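Local coordinates for protein putative dehydratase (Mesorhizobium loti, PDB 2POZ) that is of unknown function but may act as a lyase, perhaps a dehydratase, of the mandelate racemase and muconate lactonizing enzyme family in the enolase superfamily, at residues L22-T27 with A368-R373; L184-V189 with G223-C228; E70-M75 with I88-I93. One frame throughout, in Å; residues are numbered along the deposited sequence.

Contact 1. Residues L22-T27 with A368-R373; sequences LVEIST and AVLIKR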
loop_
_atom_site.group_PDB
_atom_site.type_symbol
_atom_site.label_atom_id
_atom_site.label_comp_id
_atom_site.label_asym_id
_atom_site.label_seq_id
_atom_site.Cartn_x
_atom_site.Cartn_y
_atom_site.Cartn_z
ATOM N N LEU A 22 19.664 37.598 15.891
ATOM C CA LEU A 22 20.565 36.936 16.818
ATOM C C LEU A 22 20.081 36.998 18.252
ATOM O O LEU A 22 19.279 37.854 18.613
ATOM C CB LEU A 22 21.954 37.579 16.768
ATOM C CG LEU A 22 22.563 38.025 15.443
ATOM C CD1 LEU A 22 23.917 38.674 15.748
ATOM C CD2 LEU A 22 22.717 36.861 14.487
ATOM N N VAL A 23 20.587 36.077 19.064
ATOM C CA VAL A 23 20.251 36.035 20.473
ATOM C C VAL A 23 21.551 35.855 21.252
ATOM O O VAL A 23 22.477 35.187 20.791
ATOM C CB VAL A 23 19.280 34.870 20.808
ATOM C CG1 VAL A 23 19.963 33.521 20.598
ATOM C CG2 VAL A 23 18.805 34.992 22.255
ATOM N N GLU A 24 21.629 36.495 22.412
ATOM C CA GLU A 24 22.790 36.384 23.271
ATOM C C GLU A 24 22.264 36.076 24.659
ATOM O O GLU A 24 21.490 36.854 25.215
ATOM C CB GLU A 24 23.580 37.693 23.327
ATOM C CG GLU A 24 24.756 37.612 24.285
ATOM C CD GLU A 24 25.419 38.957 24.527
ATOM O OE1 GLU A 24 24.764 39.863 25.098
ATOM O OE2 GLU A 24 26.597 39.097 24.145
ATOM N N ILE A 25 22.681 34.945 25.213
ATOM C CA ILE A 25 22.235 34.544 26.543
ATOM C C ILE A 25 23.351 34.786 27.549
ATOM O O ILE A 25 24.456 34.275 27.387
ATOM C CB ILE A 25 21.854 33.042 26.573
ATOM C CG1 ILE A 25 20.701 32.771 25.601
ATOM C CG2 ILE A 25 21.475 32.622 27.998
ATOM C CD1 ILE A 25 20.363 31.284 25.451
ATOM N N SER A 26 23.057 35.567 28.587
ATOM C CA SER A 26 24.045 35.858 29.625
ATOM C C SER A 26 23.732 35.056 30.883
ATOM O O SER A 26 22.569 34.768 31.158
ATOM C CB SER A 26 24.039 37.352 29.964
ATOM O OG SER A 26 24.421 38.126 28.841
ATOM N N THR A 27 24.774 34.704 31.636
ATOM C CA THR A 27 24.626 33.942 32.876
ATOM C C THR A 27 25.261 34.700 34.053
ATOM O O THR A 27 26.018 35.662 33.860
ATOM C CB THR A 27 25.303 32.557 32.780
ATOM O OG1 THR A 27 26.703 32.728 32.525
ATOM C CG2 THR A 27 24.680 31.728 31.662
ATOM N N ALA A 368 32.907 31.090 18.246
ATOM C CA ALA A 368 32.593 32.398 17.699
ATOM C C ALA A 368 32.493 33.462 18.786
ATOM O O ALA A 368 31.771 33.290 19.767
ATOM C CB ALA A 368 31.285 32.323 16.933
ATOM N N VAL A 369 33.221 34.558 18.605
ATOM C CA VAL A 369 33.205 35.658 19.566
ATOM C C VAL A 369 32.512 36.858 18.917
ATOM O O VAL A 369 32.965 37.368 17.891
ATOM C CB VAL A 369 34.642 36.068 19.977
ATOM C CG1 VAL A 369 34.590 37.110 21.088
ATOM C CG2 VAL A 369 35.427 34.845 20.429
ATOM N N LEU A 370 31.410 37.295 19.516
ATOM C CA LEU A 370 30.652 38.421 18.992
ATOM C C LEU A 370 31.380 39.750 19.178
ATOM O O LEU A 370 32.175 39.916 20.105
ATOM C CB LEU A 370 29.293 38.512 19.690
ATOM C CG LEU A 370 28.262 37.402 19.492
ATOM C CD1 LEU A 370 27.118 37.614 20.468
ATOM C CD2 LEU A 370 27.744 37.406 18.062
ATOM N N ILE A 371 31.116 40.687 18.274
ATOM C CA ILE A 371 31.690 42.020 18.370
ATOM C C ILE A 371 30.493 42.830 18.836
ATOM O O ILE A 371 29.689 43.293 18.029
ATOM C CB ILE A 371 32.174 42.547 17.003
ATOM C CG1 ILE A 371 33.218 41.595 16.418
ATOM C CG2 ILE A 371 32.773 43.939 17.173
ATOM C CD1 ILE A 371 33.790 42.043 15.077
ATOM N N LYS A 372 30.366 42.968 20.151
ATOM C CA LYS A 372 29.244 43.681 20.736
ATOM C C LYS A 372 29.003 45.064 20.149
ATOM O O LYS A 372 27.856 45.458 19.952
ATOM C CB LYS A 372 29.410 43.770 22.259
ATOM C CG LYS A 372 29.457 42.405 22.958
ATOM C CD LYS A 372 28.191 41.571 22.712
ATOM C CE LYS A 372 27.007 42.023 23.566
ATOM N NZ LYS A 372 26.591 43.421 23.284
ATOM N N ARG A 373 30.068 45.804 19.860
ATOM C CA ARG A 373 29.896 47.139 19.296
ATOM C C ARG A 373 29.151 47.109 17.964
ATOM O O ARG A 373 28.431 48.051 17.631
ATOM C CB ARG A 373 31.246 47.831 19.090
ATOM C CG ARG A 373 31.116 49.133 18.301
ATOM C CD ARG A 373 32.451 49.796 18.005
ATOM N NE ARG A 373 32.294 50.907 17.063
ATOM C CZ ARG A 373 33.264 51.759 16.739
ATOM N NH1 ARG A 373 34.465 51.629 17.282
ATOM N NH2 ARG A 373 33.035 52.739 15.872
#

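Contact 2. Residues L184-V189 with G223-C228; sequences LAYRRV and GELDIC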
loop_
_atom_site.group_PDB
_atom_site.type_symbol
_atom_site.label_atom_id
_atom_site.label_comp_id
_atom_site.label_asym_id
_atom_site.label_seq_id
_atom_site.Cartn_x
_atom_site.Cartn_y
_atom_site.Cartn_z
ATOM N N LEU A 184 13.826 30.334 -21.470
ATOM C CA LEU A 184 14.857 31.210 -20.945
ATOM C C LEU A 184 15.505 30.552 -19.717
ATOM O O LEU A 184 16.715 30.648 -19.513
ATOM C CB LEU A 184 14.224 32.559 -20.589
ATOM C CG LEU A 184 15.078 33.763 -20.184
ATOM C CD1 LEU A 184 15.488 33.619 -18.751
ATOM C CD2 LEU A 184 16.282 33.894 -21.104
ATOM N N ALA A 185 14.697 29.871 -18.911
ATOM C CA ALA A 185 15.209 29.195 -17.721
ATOM C C ALA A 185 16.242 28.164 -18.165
ATOM O O ALA A 185 17.319 28.047 -17.579
ATOM C CB ALA A 185 14.068 28.503 -16.975
ATOM N N TYR A 186 15.904 27.420 -19.212
ATOM C CA TYR A 186 16.801 26.405 -19.734
ATOM C C TYR A 186 18.106 27.014 -20.260
ATOM O O TYR A 186 19.190 26.468 -20.031
ATOM C CB TYR A 186 16.118 25.625 -20.860
ATOM C CG TYR A 186 17.084 24.763 -21.637
ATOM C CD1 TYR A 186 17.586 23.579 -21.097
ATOM C CD2 TYR A 186 17.540 25.162 -22.897
ATOM C CE1 TYR A 186 18.524 22.812 -21.794
ATOM C CE2 TYR A 186 18.475 24.409 -23.600
ATOM C CZ TYR A 186 18.962 23.239 -23.047
ATOM O OH TYR A 186 19.881 22.495 -23.751
ATOM N N ARG A 187 17.995 28.140 -20.963
ATOM C CA ARG A 187 19.166 28.809 -21.520
ATOM C C ARG A 187 20.073 29.324 -20.411
ATOM O O ARG A 187 21.291 29.354 -20.568
ATOM C CB ARG A 187 18.745 29.969 -22.434
ATOM C CG ARG A 187 17.997 29.515 -23.685
ATOM C CD ARG A 187 18.877 28.643 -24.570
ATOM N NE ARG A 187 18.110 27.956 -25.611
ATOM C CZ ARG A 187 18.625 27.103 -26.492
ATOM N NH1 ARG A 187 19.922 26.822 -26.472
ATOM N NH2 ARG A 187 17.838 26.519 -27.386
ATOM N N ARG A 188 19.480 29.731 -19.291
ATOM C CA ARG A 188 20.268 30.217 -18.167
ATOM C C ARG A 188 21.122 29.077 -17.612
ATOM O O ARG A 188 22.304 29.262 -17.314
ATOM C CB ARG A 188 19.362 30.758 -17.058
ATOM C CG ARG A 188 18.697 32.095 -17.347
ATOM C CD ARG A 188 17.693 32.411 -16.243
ATOM N NE ARG A 188 17.141 33.760 -16.331
ATOM C CZ ARG A 188 16.013 34.139 -15.737
ATOM N NH1 ARG A 188 15.321 33.259 -15.021
ATOM N NH2 ARG A 188 15.586 35.398 -15.837
ATOM N N VAL A 189 20.519 27.897 -17.466
ATOM C CA VAL A 189 21.254 26.747 -16.947
ATOM C C VAL A 189 22.367 26.365 -17.930
ATOM O O VAL A 189 23.502 26.091 -17.528
ATOM C CB VAL A 189 20.310 25.527 -16.715
ATOM C CG1 VAL A 189 21.101 24.347 -16.173
ATOM C CG2 VAL A 189 19.210 25.903 -15.726
ATOM N N GLY A 223 18.749 17.656 -17.834
ATOM C CA GLY A 223 19.500 16.473 -17.453
ATOM C C GLY A 223 20.789 16.266 -18.229
ATOM O O GLY A 223 21.762 15.727 -17.704
ATOM N N GLU A 224 20.794 16.710 -19.480
ATOM C CA GLU A 224 21.951 16.575 -20.355
ATOM C C GLU A 224 23.049 17.585 -20.023
ATOM O O GLU A 224 24.149 17.519 -20.570
ATOM C CB GLU A 224 21.510 16.743 -21.814
ATOM C CG GLU A 224 20.480 15.702 -22.298
ATOM C CD GLU A 224 19.188 15.684 -21.475
ATOM O OE1 GLU A 224 18.608 16.767 -21.226
ATOM O OE2 GLU A 224 18.746 14.583 -21.081
ATOM N N LEU A 225 22.755 18.519 -19.125
ATOM C CA LEU A 225 23.743 19.521 -18.739
ATOM C C LEU A 225 24.578 19.086 -17.530
ATOM O O LEU A 225 25.368 19.867 -17.001
ATOM C CB LEU A 225 23.046 20.858 -18.466
ATOM C CG LEU A 225 22.323 21.401 -19.706
ATOM C CD1 LEU A 225 21.574 22.675 -19.375
ATOM C CD2 LEU A 225 23.343 21.649 -20.814
ATOM N N ASP A 226 24.393 17.833 -17.107
ATOM C CA ASP A 226 25.125 17.244 -15.979
ATOM C C ASP A 226 24.913 18.003 -14.674
ATOM O O ASP A 226 25.793 18.717 -14.195
ATOM C CB ASP A 226 26.623 17.155 -16.312
ATOM C CG ASP A 226 27.416 16.396 -15.254
ATOM O OD1 ASP A 226 26.912 15.373 -14.741
ATOM O OD2 ASP A 226 28.554 16.812 -14.944
ATOM N N ILE A 227 23.733 17.819 -14.098
ATOM C CA ILE A 227 23.355 18.486 -12.859
ATOM C C ILE A 227 23.603 17.601 -11.637
ATOM O O ILE A 227 23.169 16.453 -11.595
ATOM C CB ILE A 227 21.854 18.884 -12.911
ATOM C CG1 ILE A 227 21.567 19.691 -14.186
ATOM C CG2 ILE A 227 21.467 19.660 -11.667
ATOM C CD1 ILE A 227 22.410 20.945 -14.347
ATOM N N CYS A 228 24.303 18.140 -10.644
ATOM C CA CYS A 228 24.594 17.393 -9.421
ATOM C C CYS A 228 23.258 17.033 -8.748
ATOM O O CYS A 228 22.979 15.864 -8.464
ATOM C CB CYS A 228 25.466 18.245 -8.497
ATOM S SG CYS A 228 26.068 17.393 -7.025
#

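Contact 3. Residues E70-M75 with I88-I93; sequences ELWSTM and IIFAGI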
loop_
_atom_site.group_PDB
_atom_site.type_symbol
_atom_site.label_atom_id
_atom_site.label_comp_id
_atom_site.label_asym_id
_atom_site.label_seq_id
_atom_site.Cartn_x
_atom_site.Cartn_y
_atom_site.Cartn_z
ATOM N N GLU A 70 16.326 19.357 28.402
ATOM C CA GLU A 70 15.137 19.716 29.172
ATOM C C GLU A 70 14.513 21.023 28.696
ATOM O O GLU A 70 13.296 21.118 28.548
ATOM C CB GLU A 70 15.461 19.828 30.665
ATOM C CG GLU A 70 14.217 20.077 31.525
ATOM C CD GLU A 70 14.525 20.106 33.015
ATOM O OE1 GLU A 70 15.167 21.070 33.471
ATOM O OE2 GLU A 70 14.131 19.157 33.727
ATOM N N LEU A 71 15.352 22.028 28.465
ATOM C CA LEU A 71 14.878 23.329 28.007
ATOM C C LEU A 71 14.210 23.219 26.642
ATOM O O LEU A 71 13.176 23.839 26.395
ATOM C CB LEU A 71 16.040 24.325 27.931
ATOM C CG LEU A 71 16.442 25.080 29.203
ATOM C CD1 LEU A 71 15.271 25.915 29.686
ATOM C CD2 LEU A 71 16.866 24.110 30.279
ATOM N N TRP A 72 14.805 22.434 25.753
ATOM C CA TRP A 72 14.240 22.255 24.419
ATOM C C TRP A 72 12.866 21.612 24.591
ATOM O O TRP A 72 11.862 22.085 24.055
ATOM C CB TRP A 72 15.134 21.339 23.583
ATOM C CG TRP A 72 14.920 21.482 22.116
ATOM C CD1 TRP A 72 15.602 22.309 21.264
ATOM C CD2 TRP A 72 13.957 20.785 21.316
ATOM N NE1 TRP A 72 15.124 22.165 19.983
ATOM C CE2 TRP A 72 14.115 21.239 19.987
ATOM C CE3 TRP A 72 12.975 19.823 21.593
ATOM C CZ2 TRP A 72 13.327 20.763 18.936
ATOM C CZ3 TRP A 72 12.188 19.348 20.542
ATOM C CH2 TRP A 72 12.372 19.822 19.232
ATOM N N SER A 73 12.828 20.537 25.371
ATOM C CA SER A 73 11.577 19.831 25.622
ATOM C C SER A 73 10.501 20.741 26.223
ATOM O O SER A 73 9.322 20.639 25.869
ATOM C CB SER A 73 11.833 18.637 26.550
ATOM O OG SER A 73 10.617 18.012 26.918
ATOM N N THR A 74 10.903 21.629 27.130
ATOM C CA THR A 74 9.952 22.542 27.765
ATOM C C THR A 74 9.334 23.513 26.751
ATOM O O THR A 74 8.121 23.754 26.759
ATOM C CB THR A 74 10.639 23.357 28.883
ATOM O OG1 THR A 74 11.176 22.463 29.868
ATOM C CG2 THR A 74 9.642 24.291 29.548
HETATM N N MSE A 75 10.170 24.083 25.888
HETATM C CA MSE A 75 9.675 25.012 24.872
HETATM C C MSE A 75 8.788 24.268 23.883
HETATM O O MSE A 75 7.772 24.789 23.425
HETATM C CB MSE A 75 10.842 25.683 24.135
HETATM C CG MSE A 75 11.672 26.577 25.049
HETATM SE SE MSE A 75 12.998 27.652 24.132
HETATM C CE MSE A 75 14.367 26.308 23.924
ATOM N N ILE A 88 9.005 29.827 12.101
ATOM C CA ILE A 88 9.160 30.875 13.098
ATOM C C ILE A 88 9.379 30.331 14.512
ATOM O O ILE A 88 10.347 30.702 15.176
ATOM C CB ILE A 88 7.966 31.834 13.080
ATOM C CG1 ILE A 88 7.847 32.482 11.691
ATOM C CG2 ILE A 88 8.124 32.871 14.191
ATOM C CD1 ILE A 88 9.130 33.159 11.179
ATOM N N ILE A 89 8.496 29.452 14.975
ATOM C CA ILE A 89 8.661 28.886 16.308
ATOM C C ILE A 89 9.989 28.128 16.392
ATOM O O ILE A 89 10.758 28.300 17.347
ATOM C CB ILE A 89 7.484 27.929 16.684
ATOM C CG1 ILE A 89 7.710 27.338 18.079
ATOM C CG2 ILE A 89 7.373 26.782 15.678
ATOM C CD1 ILE A 89 7.596 28.333 19.198
ATOM N N PHE A 90 10.295 27.316 15.385
ATOM C CA PHE A 90 11.528 26.558 15.455
ATOM C C PHE A 90 12.812 27.331 15.232
ATOM O O PHE A 90 13.862 26.920 15.717
ATOM C CB PHE A 90 11.445 25.312 14.569
ATOM C CG PHE A 90 10.624 24.217 15.192
ATOM C CD1 PHE A 90 9.416 23.817 14.634
ATOM C CD2 PHE A 90 11.001 23.681 16.419
ATOM C CE1 PHE A 90 8.587 22.899 15.304
ATOM C CE2 PHE A 90 10.183 22.769 17.093
ATOM C CZ PHE A 90 8.973 22.382 16.531
ATOM N N ALA A 91 12.731 28.456 14.526
ATOM C CA ALA A 91 13.920 29.278 14.322
ATOM C C ALA A 91 14.229 29.932 15.676
ATOM O O ALA A 91 15.389 30.121 16.037
ATOM C CB ALA A 91 13.670 30.342 13.256
ATOM N N GLY A 92 13.182 30.262 16.429
ATOM C CA GLY A 92 13.378 30.866 17.739
ATOM C C GLY A 92 14.012 29.840 18.668
ATOM O O GLY A 92 15.011 30.099 19.350
ATOM N N ILE A 93 13.436 28.649 18.687
ATOM C CA ILE A 93 13.970 27.589 19.522
ATOM C C ILE A 93 15.404 27.249 19.115
ATOM O O ILE A 93 16.258 27.058 19.971
ATOM C CB ILE A 93 13.082 26.328 19.451
ATOM C CG1 ILE A 93 11.744 26.629 20.144
ATOM C CG2 ILE A 93 13.807 25.130 20.113
ATOM C CD1 ILE A 93 10.703 25.518 20.056
#

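Contact 1. Residues L22-T27 with A368-R373
The carboxylate of E24 meets L370 and K372 together, and the side chains of E24 and K372 approach from opposite directions. Two kinds of interaction are involved. The electrostatic one is loose: K372 NZ stands 4.4 Å from E24 OE1 and equally far from its OE2, so the charges attract but do not form a salt bridge. Each has another partner nearby. E24 OE1 shares a weak hydrogen bond with the hydroxyl of Y11 on strand 5-12, and K372 NZ makes a long, weak ion pair with E376.

The closer approach, by van der Waals contact, is made by carbon. K372 CE lies 3.0 Å from E24 OE2, a short distance for a carbon and an oxygen, and K372 CD follows at 3.3 Å from the same oxygen. The lysine, bent at each of its last three torsions, thus presents its methylenes to the carboxylate and turns its ammonium past it. E24 reaches across because its chain leaves the strand anti to the backbone N (chi1 177°) and stays extended beyond CG. L370 lays its CD1 methyl against the carboxylate, 4.0 Å from E24 OE2, while the same leucine also packs on A34 of strand 33-37.

The backbone of E24 pairs with N9 inside the antiparallel sheet. The other segment passes from loop into the short helix 372-375, with I371 at the N-cap position. A C-terminal tail that returns to the N-terminal sheet, one of whose outermost strands is 379-383, fits the capping domain of the enolase superfamily.

Contact 2. Residues L184-V189 with G223-C228
A methyl of L225 fits into a notch on helix 179-196 between V189 and Y186, which lie three residues apart on that helix. L225 CD1 is 3.6 Å from V189 CG1 and 3.9 Å from Y186 CE1, while the two walls of the notch, V189 CG1 and Y186 CE1, stand 6.4 Å apart. The ring meets this methyl obliquely. The interlocking is mutual, for V189 CG1 is itself a bump, filling the cleft between L225 and I227. It touches I227 CD1 at 4.1 Å, and the valine and isoleucine side chains meet at about a right angle. With V189 CG1 anti to the backbone N (chi1 -180°), this branch is the one that makes both contacts.

In the (β/α) barrel of the family, helix 179-196 packs beside helix 212-222, and the turn at 223-226 leads from the latter into barrel strand 227-231. F218 and I222 of helix 212-222 extend the apolar patch, touching V189, and Y186 and I227, respectively. One turn further along helix 179-196, R193 donates to the carbonyl oxygens of both L225 and D226, tying down the turn that carries the leucine bump.

Charged groups also lie about the tyrosine. Y186 CE2 lies 3.9 Å above the centre of the R187 guanidinium plane, and R187 NE lies in plane at the ring's edge. R187 is salt-bridged to E183, while K221 makes a cation-pi contact with the same tyrosine.

Contact 3. Residues E70-M75 with I88-I93
I93 pushes its CG2 methyl against the indole of W72, the tightest approach between the two helices, with 3.2 Å from I93 CG2 to W72 NE1 and 3.5 Å to W72 CD1. The methyl meets the ring obliquely. It gets there because CG2 stands anti to the backbone N of I93, while CG1 and CD1 run beside selenomethionine M75, CD1 reaching M75 CB at 4.1 Å. M75 is bent at its last torsion (chi3 -80°), which brings its CE to 4.0 Å from the same I93 CG2. W72 swings away from its own backbone N (chi1 -159°), bringing CZ2 to 4.2 Å from CE2 of F90, whose side chain crosses it at about a right angle.

The axes of 70-75 and 88-93 run nearly antiparallel, at 158°, and come within 11.5 Å; in the N-terminal domain of this family they belong to the helical layer beside the antiparallel sheet. F237 of a neighbouring subunit packs on F90. The contact is mostly apolar: W72 NE1 touches the I93 methyl by van der Waals contact alone while donating to the carbonyl of G285 in the barrel domain, so the indole's polar atom joins the two domains.

How the contacts relate
Contacts 1 and 3 both lie at the N-terminal domain, contact 1 with a segment from near the C-terminus; their centres are 19 Å apart and their nearest atoms about 6 Å apart without touching. Helix 87-108 relates them: it carries segment 88-93 and, further along, packs A95, A99 and I103 against V23, I25 and T27 of the strand in contact 1. Contact 2 lies in the barrel wall across the chain's centre, about 43 Å from contact 1 and 40 Å from contact 3, between centres. In sequence, contact 1 encloses both others, so the chain completes its barrel before returning to the first sheet. In this superfamily the active site normally lies between capping domain and barrel.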